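Local coordinates for protein putative O-GlcNAcase nagJ (Clostridium perfringens, PDB 6PV5) that probably removes terminal N-acetylglucosamine from glycans as a family 84 glycoside hydrolase, this chain being the catalytic domain with parts that flank it, at residues 187-200 with 212-226. Sequence-based numbering, arbitrary orientation.
Sequences KMRAVVEGFYGTPW and YGEYKMNAYIYAPKS
V191 and I221 lie at the heart of a parallel strand pairing, 188-192 beside 219-222, the first two strands of the eight-stranded (beta/alpha)8 barrel of the catalytic domain, joined by helix 202-214 in a beta-alpha-beta crossover. I221 N donates to V191 O (2.8 Å), while V191 N and E193 N reach the carbonyls of A219 and I221. At the N-terminal end of the pair, N218 extends the pairing with both backbone and side chain: its N donates to R189 O, while OD1 accepts from R189 N (2.9 Å, nearly straight at 174°) and ND2 donates a hydrogen bond to K187 O (2.8 Å), a second ND2 bond going to E130. With its CG between the backbone N and the carbonyl carbon (chi1 65°), N218 crosses one face of the R189 guanidinium at about a right angle, the two planes inclined rather than stacked; the guanidinium grips K216 O side-on through NE (2.8 Å) and NH2 and forms a salt bridge with E130 through NH1. On the barrel interior, A190 and V192 meet A219 and I221; M188 CE presses tightly on A219 CB (3.4 Å). On the outer, helix-facing side, V191 CG2 packs against CE1 of the Y212 ring (3.6 Å) and against M217 CE. Beyond the strand, E193 extends alongside Y220, whose OH donates to OE2 (2.9 Å) on its anti side, tilted out of the carboxylate plane, with carboxylate and ring planes 41° apart; OE2 also pairs with R205, and OE1 accepts from W200 N. A water bridges E193 O, F195 O and K225 N at the C-terminal end, where the K225 side chain comes about 5 Å from that of D305, the predicted proton donor. Strand 431-436 closes the barrel on the other edge of 188-192, I435 touching A190, V192 and I221, while helix 446-457 covers V191 and M217 from outside.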
loop_
_atom_site.group_PDB
_atom_site.type_symbol
_atom_site.label_atom_id
_atom_site.label_comp_id
_atom_site.label_asym_id
_atom_site.label_seq_id
_atom_site.Cartn_x
_atom_site.Cartn_y
_atom_site.Cartn_z
ATOM N N LYS A 187 13.331 4.116 -2.053
ATOM C CA LYS A 187 13.884 4.670 -0.828
ATOM C C LYS A 187 12.757 5.262 0.005
ATOM O O LYS A 187 12.911 5.454 1.213
ATOM C CB LYS A 187 14.928 5.756 -1.112
ATOM C CG LYS A 187 14.367 7.029 -1.727
ATOM C CD LYS A 187 15.399 8.125 -1.952
ATOM C CE LYS A 187 14.740 9.386 -2.471
ATOM N NZ LYS A 187 15.645 10.562 -2.440
ATOM N N MET A 188 11.660 5.620 -0.675
ATOM C CA MET A 188 10.457 6.038 0.019
ATOM C C MET A 188 9.292 5.136 -0.393
ATOM O O MET A 188 8.975 5.018 -1.581
ATOM C CB MET A 188 10.108 7.500 -0.237
ATOM C CG MET A 188 9.188 8.023 0.837
ATOM S SD MET A 188 8.278 9.507 0.410
ATOM C CE MET A 188 7.923 10.096 2.063
ATOM N N ARG A 189 8.709 4.485 0.622
ATOM C CA ARG A 189 7.592 3.557 0.496
ATOM C C ARG A 189 6.504 4.020 1.459
ATOM O O ARG A 189 6.619 3.791 2.652
ATOM C CB ARG A 189 8.049 2.136 0.827
ATOM C CG ARG A 189 9.209 1.651 -0.028
ATOM C CD ARG A 189 9.934 0.422 0.500
ATOM N NE ARG A 189 10.227 0.547 1.928
ATOM C CZ ARG A 189 11.254 1.225 2.445
ATOM N NH1 ARG A 189 12.104 1.870 1.654
ATOM N NH2 ARG A 189 11.422 1.255 3.759
ATOM N N ALA A 190 5.495 4.734 0.939
ATOM C CA ALA A 190 4.623 5.525 1.788
ATOM C C ALA A 190 3.159 5.162 1.535
ATOM O O ALA A 190 2.800 4.553 0.522
ATOM C CB ALA A 190 4.828 6.990 1.485
ATOM N N VAL A 191 2.320 5.602 2.469
ATOM C CA VAL A 191 0.889 5.709 2.269
ATOM C C VAL A 191 0.552 7.172 2.489
ATOM O O VAL A 191 1.073 7.768 3.424
ATOM C CB VAL A 191 0.140 4.775 3.245
ATOM C CG1 VAL A 191 -1.375 4.920 3.178
ATOM C CG2 VAL A 191 0.553 3.328 3.055
ATOM N N VAL A 192 -0.279 7.750 1.607
ATOM C CA VAL A 192 -0.787 9.101 1.808
ATOM C C VAL A 192 -2.262 8.989 2.181
ATOM O O VAL A 192 -3.004 8.255 1.543
ATOM C CB VAL A 192 -0.583 10.024 0.584
ATOM C CG1 VAL A 192 -1.180 9.441 -0.710
ATOM C CG2 VAL A 192 -1.101 11.445 0.858
ATOM N N GLU A 193 -2.682 9.712 3.222
ATOM C CA GLU A 193 -4.102 9.918 3.451
ATOM C C GLU A 193 -4.630 10.967 2.474
ATOM O O GLU A 193 -4.869 12.112 2.843
ATOM C CB GLU A 193 -4.369 10.265 4.919
ATOM C CG GLU A 193 -5.842 10.140 5.291
ATOM C CD GLU A 193 -6.234 10.188 6.766
ATOM O OE1 GLU A 193 -7.342 10.648 7.044
ATOM O OE2 GLU A 193 -5.448 9.734 7.621
ATOM N N GLY A 194 -4.858 10.565 1.222
ATOM C CA GLY A 194 -5.208 11.543 0.210
ATOM C C GLY A 194 -6.579 11.329 -0.432
ATOM O O GLY A 194 -6.838 11.893 -1.483
ATOM N N PHE A 195 -7.480 10.564 0.199
ATOM C CA PHE A 195 -8.829 10.407 -0.341
ATOM C C PHE A 195 -9.725 11.550 0.136
ATOM O O PHE A 195 -9.495 12.097 1.221
ATOM C CB PHE A 195 -9.460 9.100 0.155
ATOM C CG PHE A 195 -9.191 8.829 1.610
ATOM C CD1 PHE A 195 -9.966 9.431 2.593
ATOM C CD2 PHE A 195 -8.125 8.033 1.990
ATOM C CE1 PHE A 195 -9.706 9.207 3.932
ATOM C CE2 PHE A 195 -7.855 7.827 3.332
ATOM C CZ PHE A 195 -8.636 8.431 4.296
ATOM N N TYR A 196 -10.740 11.894 -0.675
ATOM C CA TYR A 196 -11.901 12.629 -0.186
ATOM C C TYR A 196 -12.861 11.682 0.544
ATOM O O TYR A 196 -12.814 10.457 0.376
ATOM C CB TYR A 196 -12.507 13.614 -1.203
ATOM C CG TYR A 196 -12.866 13.154 -2.600
ATOM C CD1 TYR A 196 -14.075 12.516 -2.864
ATOM C CD2 TYR A 196 -12.066 13.467 -3.697
ATOM C CE1 TYR A 196 -14.438 12.133 -4.154
ATOM C CE2 TYR A 196 -12.412 13.083 -4.991
ATOM C CZ TYR A 196 -13.603 12.407 -5.229
ATOM O OH TYR A 196 -13.954 12.006 -6.498
ATOM N N GLY A 197 -13.688 12.278 1.410
ATOM C CA GLY A 197 -14.593 11.556 2.288
ATOM C C GLY A 197 -14.107 11.589 3.734
ATOM O O GLY A 197 -13.069 12.171 4.025
ATOM N N THR A 198 -14.855 10.918 4.620
ATOM C CA THR A 198 -14.580 10.867 6.044
ATOM C C THR A 198 -13.141 10.426 6.301
ATOM O O THR A 198 -12.703 9.382 5.804
ATOM C CB THR A 198 -15.557 9.918 6.749
ATOM O OG1 THR A 198 -16.868 10.433 6.515
ATOM C CG2 THR A 198 -15.283 9.786 8.231
ATOM N N PRO A 199 -12.382 11.184 7.128
ATOM C CA PRO A 199 -10.993 10.842 7.430
ATOM C C PRO A 199 -10.869 9.593 8.289
ATOM O O PRO A 199 -11.817 9.172 8.936
ATOM C CB PRO A 199 -10.514 12.041 8.265
ATOM C CG PRO A 199 -11.784 12.579 8.890
ATOM C CD PRO A 199 -12.813 12.433 7.791
ATOM N N TRP A 200 -9.670 9.018 8.293
ATOM C CA TRP A 200 -9.359 8.005 9.274
ATOM C C TRP A 200 -9.406 8.644 10.657
ATOM O O TRP A 200 -9.077 9.822 10.814
ATOM C CB TRP A 200 -7.986 7.392 9.001
ATOM C CG TRP A 200 -7.932 6.526 7.780
ATOM C CD1 TRP A 200 -8.978 6.034 7.051
ATOM C CD2 TRP A 200 -6.739 6.019 7.165
ATOM N NE1 TRP A 200 -8.521 5.249 6.025
ATOM C CE2 TRP A 200 -7.148 5.213 6.076
ATOM C CE3 TRP A 200 -5.372 6.176 7.420
ATOM C CZ2 TRP A 200 -6.224 4.577 5.248
ATOM C CZ3 TRP A 200 -4.463 5.536 6.603
ATOM C CH2 TRP A 200 -4.887 4.743 5.533
ATOM N N TYR A 212 2.538 -0.282 8.884
ATOM C CA TYR A 212 3.598 0.151 7.980
ATOM C C TYR A 212 4.976 -0.327 8.437
ATOM O O TYR A 212 5.746 -0.856 7.632
ATOM C CB TYR A 212 3.585 1.668 7.824
ATOM C CG TYR A 212 2.261 2.231 7.385
ATOM C CD1 TYR A 212 1.318 1.446 6.730
ATOM C CD2 TYR A 212 1.955 3.565 7.600
ATOM C CE1 TYR A 212 0.096 1.969 6.330
ATOM C CE2 TYR A 212 0.736 4.093 7.199
ATOM C CZ TYR A 212 -0.197 3.292 6.558
ATOM O OH TYR A 212 -1.403 3.815 6.166
ATOM N N GLY A 213 5.261 -0.172 9.738
ATOM C CA GLY A 213 6.519 -0.612 10.328
ATOM C C GLY A 213 6.670 -2.124 10.280
ATOM O O GLY A 213 7.765 -2.645 10.057
ATOM N N GLU A 214 5.543 -2.818 10.459
ATOM C CA GLU A 214 5.528 -4.265 10.389
ATOM C C GLU A 214 5.991 -4.756 9.016
ATOM O O GLU A 214 6.623 -5.809 8.914
ATOM C CB GLU A 214 4.132 -4.779 10.743
ATOM C CG GLU A 214 4.111 -6.270 11.034
ATOM C CD GLU A 214 4.587 -6.689 12.418
ATOM O OE1 GLU A 214 4.310 -7.849 12.808
ATOM O OE2 GLU A 214 5.228 -5.864 13.109
ATOM N N TYR A 215 5.687 -3.977 7.966
ATOM C CA TYR A 215 5.894 -4.450 6.606
ATOM C C TYR A 215 6.871 -3.551 5.844
ATOM O O TYR A 215 6.945 -3.609 4.614
ATOM C CB TYR A 215 4.539 -4.701 5.935
ATOM C CG TYR A 215 3.820 -5.834 6.622
ATOM C CD1 TYR A 215 4.240 -7.134 6.419
ATOM C CD2 TYR A 215 2.793 -5.605 7.528
ATOM C CE1 TYR A 215 3.624 -8.196 7.055
ATOM C CE2 TYR A 215 2.175 -6.660 8.187
ATOM C CZ TYR A 215 2.597 -7.958 7.948
ATOM O OH TYR A 215 2.041 -9.033 8.566
ATOM N N LYS A 216 7.609 -2.729 6.605
ATOM C CA LYS A 216 8.789 -2.015 6.140
ATOM C C LYS A 216 8.401 -0.888 5.184
ATOM O O LYS A 216 9.195 -0.523 4.321
ATOM C CB LYS A 216 9.822 -2.967 5.522
ATOM C CG LYS A 216 10.272 -4.132 6.401
ATOM C CD LYS A 216 11.331 -4.980 5.760
ATOM C CE LYS A 216 11.755 -6.153 6.618
ATOM N NZ LYS A 216 11.028 -7.397 6.265
ATOM N N MET A 217 7.204 -0.317 5.367
ATOM C CA MET A 217 6.883 0.951 4.729
ATOM C C MET A 217 7.332 2.072 5.656
ATOM O O MET A 217 7.017 2.051 6.836
ATOM C CB MET A 217 5.383 1.109 4.479
ATOM C CG MET A 217 4.763 -0.081 3.756
ATOM S SD MET A 217 3.077 0.292 3.165
ATOM C CE MET A 217 3.448 1.267 1.707
ATOM N N ASN A 218 7.994 3.089 5.092
ATOM C CA ASN A 218 8.822 3.966 5.901
ATOM C C ASN A 218 8.244 5.371 5.939
ATOM O O ASN A 218 8.906 6.266 6.436
ATOM C CB ASN A 218 10.288 3.950 5.439
ATOM C CG ASN A 218 10.524 4.517 4.048
ATOM O OD1 ASN A 218 9.589 4.915 3.349
ATOM N ND2 ASN A 218 11.783 4.578 3.635
ATOM N N ALA A 219 7.032 5.589 5.404
ATOM C CA ALA A 219 6.484 6.930 5.518
ATOM C C ALA A 219 4.958 6.937 5.529
ATOM O O ALA A 219 4.308 6.139 4.863
ATOM C CB ALA A 219 7.006 7.807 4.402
ATOM N N TYR A 220 4.414 7.922 6.239
ATOM C CA TYR A 220 2.999 8.216 6.233
ATOM C C TYR A 220 2.819 9.693 5.934
ATOM O O TYR A 220 3.261 10.541 6.704
ATOM C CB TYR A 220 2.387 7.820 7.584
ATOM C CG TYR A 220 1.015 8.377 7.856
ATOM C CD1 TYR A 220 -0.064 8.055 7.043
ATOM C CD2 TYR A 220 0.789 9.219 8.935
ATOM C CE1 TYR A 220 -1.323 8.579 7.280
ATOM C CE2 TYR A 220 -0.470 9.738 9.198
ATOM C CZ TYR A 220 -1.531 9.413 8.369
ATOM O OH TYR A 220 -2.779 9.914 8.620
ATOM N N ILE A 221 2.153 9.998 4.816
ATOM C CA ILE A 221 1.931 11.383 4.450
ATOM C C ILE A 221 0.588 11.848 4.996
ATOM O O ILE A 221 -0.486 11.464 4.522
ATOM C CB ILE A 221 2.104 11.626 2.933
ATOM C CG1 ILE A 221 3.452 11.103 2.433
ATOM C CG2 ILE A 221 1.930 13.099 2.609
ATOM C CD1 ILE A 221 3.656 11.264 0.948
ATOM N N TYR A 222 0.668 12.705 6.012
ATOM C CA TYR A 222 -0.507 13.254 6.658
ATOM C C TYR A 222 -1.074 14.389 5.816
ATOM O O TYR A 222 -0.623 15.535 5.891
ATOM C CB TYR A 222 -0.162 13.645 8.094
ATOM C CG TYR A 222 -1.327 14.157 8.898
ATOM C CD1 TYR A 222 -2.197 13.281 9.538
ATOM C CD2 TYR A 222 -1.560 15.517 9.023
ATOM C CE1 TYR A 222 -3.276 13.751 10.276
ATOM C CE2 TYR A 222 -2.632 15.999 9.760
ATOM C CZ TYR A 222 -3.477 15.113 10.409
ATOM O OH TYR A 222 -4.540 15.595 11.127
ATOM N N ALA A 223 -2.084 14.072 5.005
ATOM C CA ALA A 223 -2.618 15.069 4.085
ATOM C C ALA A 223 -4.150 15.091 4.094
ATOM O O ALA A 223 -4.769 15.248 3.049
ATOM C CB ALA A 223 -2.044 14.832 2.703
ATOM N N PRO A 224 -4.827 15.030 5.267
ATOM C CA PRO A 224 -6.274 14.830 5.294
ATOM C C PRO A 224 -6.982 16.069 4.765
ATOM O O PRO A 224 -6.824 17.160 5.319
ATOM C CB PRO A 224 -6.623 14.624 6.778
ATOM C CG PRO A 224 -5.288 14.517 7.501
ATOM C CD PRO A 224 -4.271 15.216 6.619
ATOM N N LYS A 225 -7.794 15.860 3.718
ATOM C CA LYS A 225 -8.455 16.932 2.990
ATOM C C LYS A 225 -9.329 17.767 3.916
ATOM O O LYS A 225 -9.499 18.956 3.674
ATOM C CB LYS A 225 -9.244 16.398 1.790
ATOM C CG LYS A 225 -8.398 16.259 0.530
ATOM C CD LYS A 225 -8.928 15.290 -0.491
ATOM C CE LYS A 225 -7.876 14.908 -1.514
ATOM N NZ LYS A 225 -7.515 16.047 -2.391
ATOM N N SER A 226 -9.857 17.140 4.974
ATOM C CA SER A 226 -10.841 17.794 5.818
ATOM C C SER A 226 -10.194 18.499 7.008
ATOM O O SER A 226 -10.878 19.237 7.702
ATOM C CB SER A 226 -11.894 16.811 6.274
ATOM O OG SER A 226 -11.313 15.852 7.140
HETATM O O HOH W 1 -7.684 12.777 2.940
#